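Local coordinates for mosquitocidal toxin (Lysinibacillus sphaericus, PDB 2VSE), which kills mosquitoes, probably by ADP-ribosylating proteins in their cells after ricin-B-like lectin domains have bound sugars on the cell surface, at residues A[202-207]-A[405-410]; A[272-277]-A[306-311]. All coordinates share one frame; numbering follows the deposited sequence.

Contact 1: residues A[202-207]-A[405-410]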
# COMPACT_ATOMS: atom_id res chain seq x y z
N ASN A 202 4.83 16.15 -1.08
CA ASN A 202 5.16 17.50 -1.56
C ASN A 202 6.11 18.20 -0.59
O ASN A 202 5.67 18.90 0.31
CB ASN A 202 3.89 18.34 -1.80
CG ASN A 202 4.16 19.62 -2.60
OD1 ASN A 202 5.26 20.20 -2.56
ND2 ASN A 202 3.15 20.08 -3.32
N PRO A 203 7.43 18.01 -0.78
CA PRO A 203 8.44 18.55 0.12
C PRO A 203 8.60 20.08 0.06
O PRO A 203 9.49 20.63 0.71
CB PRO A 203 9.73 17.88 -0.38
CG PRO A 203 9.49 17.71 -1.84
CD PRO A 203 8.04 17.26 -1.90
N SER A 204 7.77 20.75 -0.73
CA SER A 204 7.78 22.21 -0.74
C SER A 204 6.63 22.85 0.06
O SER A 204 6.49 24.06 0.11
CB SER A 204 7.84 22.75 -2.18
OG SER A 204 6.55 22.79 -2.75
N THR A 205 5.81 22.02 0.71
CA THR A 205 4.72 22.50 1.56
C THR A 205 5.00 22.22 3.04
O THR A 205 4.12 22.38 3.89
CB THR A 205 3.35 21.88 1.19
OG1 THR A 205 3.40 20.46 1.38
CG2 THR A 205 2.95 22.20 -0.26
N LEU A 206 6.23 21.81 3.35
CA LEU A 206 6.58 21.43 4.71
C LEU A 206 6.57 22.62 5.66
O LEU A 206 6.45 22.44 6.88
CB LEU A 206 7.92 20.71 4.74
CG LEU A 206 8.02 19.36 4.01
CD1 LEU A 206 9.17 18.58 4.57
CD2 LEU A 206 6.74 18.52 4.12
N ASN A 207 6.70 23.82 5.12
CA ASN A 207 6.67 25.00 5.95
C ASN A 207 5.27 25.61 6.10
O ASN A 207 5.12 26.67 6.72
CB ASN A 207 7.72 26.01 5.48
CG ASN A 207 9.12 25.61 5.88
OD1 ASN A 207 9.42 25.47 7.08
ND2 ASN A 207 10.01 25.43 4.89
N GLU A 405 10.52 34.62 -8.51
CA GLU A 405 9.74 33.72 -7.65
C GLU A 405 10.47 32.39 -7.49
O GLU A 405 11.03 31.85 -8.46
CB GLU A 405 8.30 33.54 -8.19
CG GLU A 405 7.44 34.82 -8.12
CD GLU A 405 5.95 34.58 -8.36
OE1 GLU A 405 5.36 35.22 -9.26
OE2 GLU A 405 5.34 33.75 -7.66
N TRP A 406 10.47 31.86 -6.27
CA TRP A 406 11.24 30.66 -5.95
C TRP A 406 10.46 29.63 -5.14
O TRP A 406 9.53 29.98 -4.40
CB TRP A 406 12.51 31.01 -5.17
CG TRP A 406 13.38 32.03 -5.83
CD1 TRP A 406 13.24 33.39 -5.77
CD2 TRP A 406 14.52 31.78 -6.66
NE1 TRP A 406 14.23 34.00 -6.51
CE2 TRP A 406 15.03 33.04 -7.06
CE3 TRP A 406 15.17 30.62 -7.09
CZ2 TRP A 406 16.16 33.16 -7.87
CZ3 TRP A 406 16.28 30.75 -7.91
CH2 TRP A 406 16.76 32.01 -8.29
N LEU A 407 10.86 28.36 -5.27
CA LEU A 407 10.41 27.29 -4.39
C LEU A 407 11.52 26.96 -3.39
O LEU A 407 12.69 26.85 -3.75
CB LEU A 407 10.06 26.04 -5.19
CG LEU A 407 8.85 26.04 -6.12
CD1 LEU A 407 8.93 24.87 -7.06
CD2 LEU A 407 7.54 26.00 -5.35
N ILE A 408 11.14 26.83 -2.12
CA ILE A 408 12.06 26.40 -1.09
C ILE A 408 11.70 24.96 -0.75
O ILE A 408 10.73 24.71 -0.03
CB ILE A 408 11.99 27.29 0.17
CG1 ILE A 408 12.30 28.74 -0.21
CG2 ILE A 408 12.96 26.80 1.24
CD1 ILE A 408 12.05 29.74 0.88
N GLU A 409 12.48 24.02 -1.29
CA GLU A 409 12.16 22.60 -1.19
C GLU A 409 13.05 21.88 -0.17
O GLU A 409 14.27 21.96 -0.25
CB GLU A 409 12.26 21.92 -2.56
CG GLU A 409 11.87 20.46 -2.53
CD GLU A 409 12.03 19.74 -3.87
OE1 GLU A 409 11.54 20.26 -4.92
OE2 GLU A 409 12.60 18.63 -3.87
N LYS A 410 12.41 21.17 0.76
CA LYS A 410 13.12 20.39 1.77
C LYS A 410 13.85 19.22 1.12
O LYS A 410 13.25 18.48 0.35
CB LYS A 410 12.14 19.88 2.84
CG LYS A 410 12.77 18.95 3.88
CD LYS A 410 13.76 19.69 4.79
CE LYS A 410 14.67 18.74 5.56
NZ LYS A 410 15.99 18.51 4.87
O HOH W 1 9.65 25.49 2.31
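The carboxylate of Glu409 turns one face to the ring of Pro203, whose CG stands over it, 3.8 Å from Glu409 CD. Lys276 NZ meets OE1 in a salt bridge near the carboxylate edge, displaced somewhat to the side away from the proline. With CG anti to the backbone N (chi1 -177°) and an extended chain, the glutamate runs alongside the proline, and Pro203 CG also touches Glu409 CG at 3.7 Å. The second flat group is the peptide carbonyl of Pro203: Lys410 N donates to Pro203 O over 3.0 Å in a nearly straight bond (164° at the hydrogen), yet approaches from above the carbonyl plane, 36° out of it. Beside this bond, Leu206 CD1 rests at 3.7 Å from Lys410 CB and CG, crossing a lysine that then bends away, taking NZ to the backbone O of Glu272. Water 1 adds an indirect link, accepting from Asn207 ND2 at 2.6 Å and donating to Ile408 O at 2.7 Å.

What presents Pro203 O to the strand is a type I beta turn, Asn202 to Thr205, overlaid with an Asx turn. Asn202 OD1 accepts from both Ser204 N and Ser204 OG, each donor slightly tilted from the amide plane, while Asn202 O is gripped by Thr205 N and OG1. The turn lies in the loop between strands 190-196 and 217-219, consistent with the ADP-ribosyltransferase part of the toxin; strand 406-410 is an outer strand of the neighbouring lectin sheet. One direct backbone bond and one water bridge, flanked by aliphatic contacts, thus join segments 202-207 and 405-410; Asn207 adds bonds to Gln269 and Tyr273, and the charged ends of Glu409 and Lys410 are satisfied within the lectin.

Contact 2: residues A[272-277]-A[306-311]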
# COMPACT_ATOMS: atom_id res chain seq x y z
N GLU A 272 18.12 21.92 5.80
CA GLU A 272 18.70 21.86 4.47
C GLU A 272 17.62 21.92 3.40
O GLU A 272 16.67 21.13 3.43
CB GLU A 272 19.52 20.60 4.32
CG GLU A 272 20.27 20.53 3.02
CD GLU A 272 21.03 19.24 2.89
OE1 GLU A 272 20.40 18.17 2.86
OE2 GLU A 272 22.27 19.31 2.83
N TYR A 273 17.78 22.84 2.46
CA TYR A 273 16.83 23.05 1.39
C TYR A 273 17.54 23.19 0.06
O TYR A 273 18.75 23.45 0.01
CB TYR A 273 16.05 24.34 1.63
CG TYR A 273 15.17 24.35 2.87
CD1 TYR A 273 13.86 23.84 2.83
CD2 TYR A 273 15.63 24.89 4.06
CE1 TYR A 273 13.05 23.85 3.95
CE2 TYR A 273 14.82 24.90 5.20
CZ TYR A 273 13.54 24.38 5.13
OH TYR A 273 12.73 24.39 6.25
N GLN A 274 16.78 23.03 -1.02
CA GLN A 274 17.18 23.52 -2.33
C GLN A 274 16.27 24.68 -2.72
O GLN A 274 15.09 24.70 -2.38
CB GLN A 274 17.11 22.42 -3.38
CG GLN A 274 18.20 21.41 -3.26
CD GLN A 274 18.39 20.65 -4.54
OE1 GLN A 274 17.55 19.82 -4.92
NE2 GLN A 274 19.48 20.94 -5.24
N ILE A 275 16.84 25.65 -3.43
CA ILE A 275 16.07 26.80 -3.90
C ILE A 275 15.93 26.73 -5.43
O ILE A 275 16.92 26.80 -6.17
CB ILE A 275 16.71 28.13 -3.43
CG1 ILE A 275 16.96 28.07 -1.92
CG2 ILE A 275 15.80 29.29 -3.73
CD1 ILE A 275 17.96 29.10 -1.39
N LYS A 276 14.68 26.56 -5.88
CA LYS A 276 14.38 26.33 -7.29
C LYS A 276 13.63 27.51 -7.89
O LYS A 276 12.69 28.02 -7.27
CB LYS A 276 13.50 25.09 -7.45
CG LYS A 276 14.03 23.84 -6.79
CD LYS A 276 13.25 22.64 -7.26
CE LYS A 276 13.87 21.35 -6.73
NZ LYS A 276 13.02 20.20 -7.11
N ASN A 277 14.02 27.92 -9.09
CA ASN A 277 13.34 29.03 -9.74
C ASN A 277 11.98 28.63 -10.29
O ASN A 277 11.79 27.49 -10.71
CB ASN A 277 14.22 29.66 -10.82
CG ASN A 277 13.70 31.02 -11.26
OD1 ASN A 277 12.74 31.11 -12.03
ND2 ASN A 277 14.31 32.08 -10.75
N ASN A 306 27.00 21.67 -3.34
CA ASN A 306 27.03 23.12 -3.59
C ASN A 306 25.71 23.68 -4.13
O ASN A 306 25.59 24.88 -4.39
CB ASN A 306 28.19 23.53 -4.51
CG ASN A 306 27.96 23.15 -5.97
OD1 ASN A 306 27.12 22.31 -6.29
ND2 ASN A 306 28.71 23.77 -6.86
N GLN A 307 24.73 22.80 -4.33
CA GLN A 307 23.40 23.19 -4.77
C GLN A 307 22.38 23.08 -3.63
O GLN A 307 21.18 23.07 -3.87
CB GLN A 307 22.94 22.33 -5.95
CG GLN A 307 23.68 22.60 -7.22
CD GLN A 307 23.20 21.73 -8.36
OE1 GLN A 307 23.03 20.52 -8.20
NE2 GLN A 307 23.01 22.34 -9.53
N LYS A 308 22.89 22.99 -2.40
CA LYS A 308 22.04 22.89 -1.22
C LYS A 308 22.45 23.95 -0.19
O LYS A 308 23.64 24.28 -0.06
CB LYS A 308 22.11 21.49 -0.61
CG LYS A 308 21.79 20.34 -1.56
CD LYS A 308 22.05 18.99 -0.90
CE LYS A 308 22.07 17.86 -1.91
NZ LYS A 308 22.33 16.56 -1.24
N TRP A 309 21.47 24.48 0.53
CA TRP A 309 21.71 25.58 1.45
C TRP A 309 21.04 25.29 2.77
O TRP A 309 19.93 24.74 2.81
CB TRP A 309 21.17 26.91 0.88
CG TRP A 309 21.70 27.23 -0.47
CD1 TRP A 309 21.27 26.73 -1.67
CD2 TRP A 309 22.79 28.11 -0.78
NE1 TRP A 309 22.01 27.25 -2.70
CE2 TRP A 309 22.96 28.09 -2.18
CE3 TRP A 309 23.65 28.90 -0.01
CZ2 TRP A 309 23.95 28.85 -2.83
CZ3 TRP A 309 24.64 29.65 -0.66
CH2 TRP A 309 24.78 29.62 -2.06
N ASN A 310 21.73 25.63 3.85
CA ASN A 310 21.13 25.62 5.17
C ASN A 310 20.50 26.97 5.43
O ASN A 310 21.19 27.99 5.43
CB ASN A 310 22.16 25.32 6.26
CG ASN A 310 22.42 23.83 6.42
OD1 ASN A 310 23.47 23.44 6.94
ND2 ASN A 310 21.48 23.00 5.99
N ILE A 311 19.19 26.99 5.61
CA ILE A 311 18.50 28.25 5.87
C ILE A 311 18.33 28.38 7.37
O ILE A 311 17.84 27.46 8.02
CB ILE A 311 17.16 28.35 5.10
CG1 ILE A 311 17.41 28.28 3.59
CG2 ILE A 311 16.41 29.63 5.48
CD1 ILE A 311 16.16 28.36 2.74
O HOH W 2 19.43 25.22 -4.36
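Tyr273 and Trp309 are paired across the strands of a ricin-B-type beta-trefoil, the first of the toxin's lectin repeats, as a hydrogen-bonded antiparallel pair whose rings share one face of the sheet without touching. Tyr273 N donates to Trp309 O at 2.9 Å, and Trp309 N returns a bond to Tyr273 O at 3.0 Å. Each ring takes an isoleucine from the opposite strand at roughly a right angle, Ile311 CD1 lying 3.8 Å from Tyr273 CD2 and Ile275 CD1 4.1 Å from Trp309 CD1. On the other face Glu272 and Asn310 cross obliquely, Asn310 ND2 lying against Glu272 CA (3.4 Å) and CB (3.5 Å), not at the carboxylate. A stretched chain carries Glu272 across the methylenes of Lys308; its OE1 goes to Thr411 and Tyr413, and Lys308 NZ to Glu305 and Tyr413. Where Gln307 and Lys308 lead into the strand, Gln274 NE2 bonds Gln307 O at 3.1 Å: the acceptor lies in the Gln274 amide plane, but NE2 comes from above the Gln307 carbonyl plane and also bonds Asn301 OD1. Water 2 accepts from Ile275 N and lies 2.8 Å from Gln307 O, with more acceptors nearby than protons to give.

Strand 271-277 is the shared element: in the four-strand antiparallel sheet it lies between strand 309-314, its partner in contact 2, and strand 406-410, which carries contact 1. The two centres are 10 Å apart, and contact 2 is nested inside the long chain loop that contact 1 closes. Between them, Glu409 OE1 meets Lys276 NZ at 2.6 Å, Leu407 N probably bonds to Lys276 O at 2.7 Å, and Ile408 CG2 packs 3.5 Å from Tyr273 CD1. Tyr273 OH is also hydrogen-bonded to Asn207 ND2, linking the lectin strand directly to the loop 202-207. Contact 2 is one pairing within the lectin sheet; contact 1 sets that loop against the sheet's outer strand.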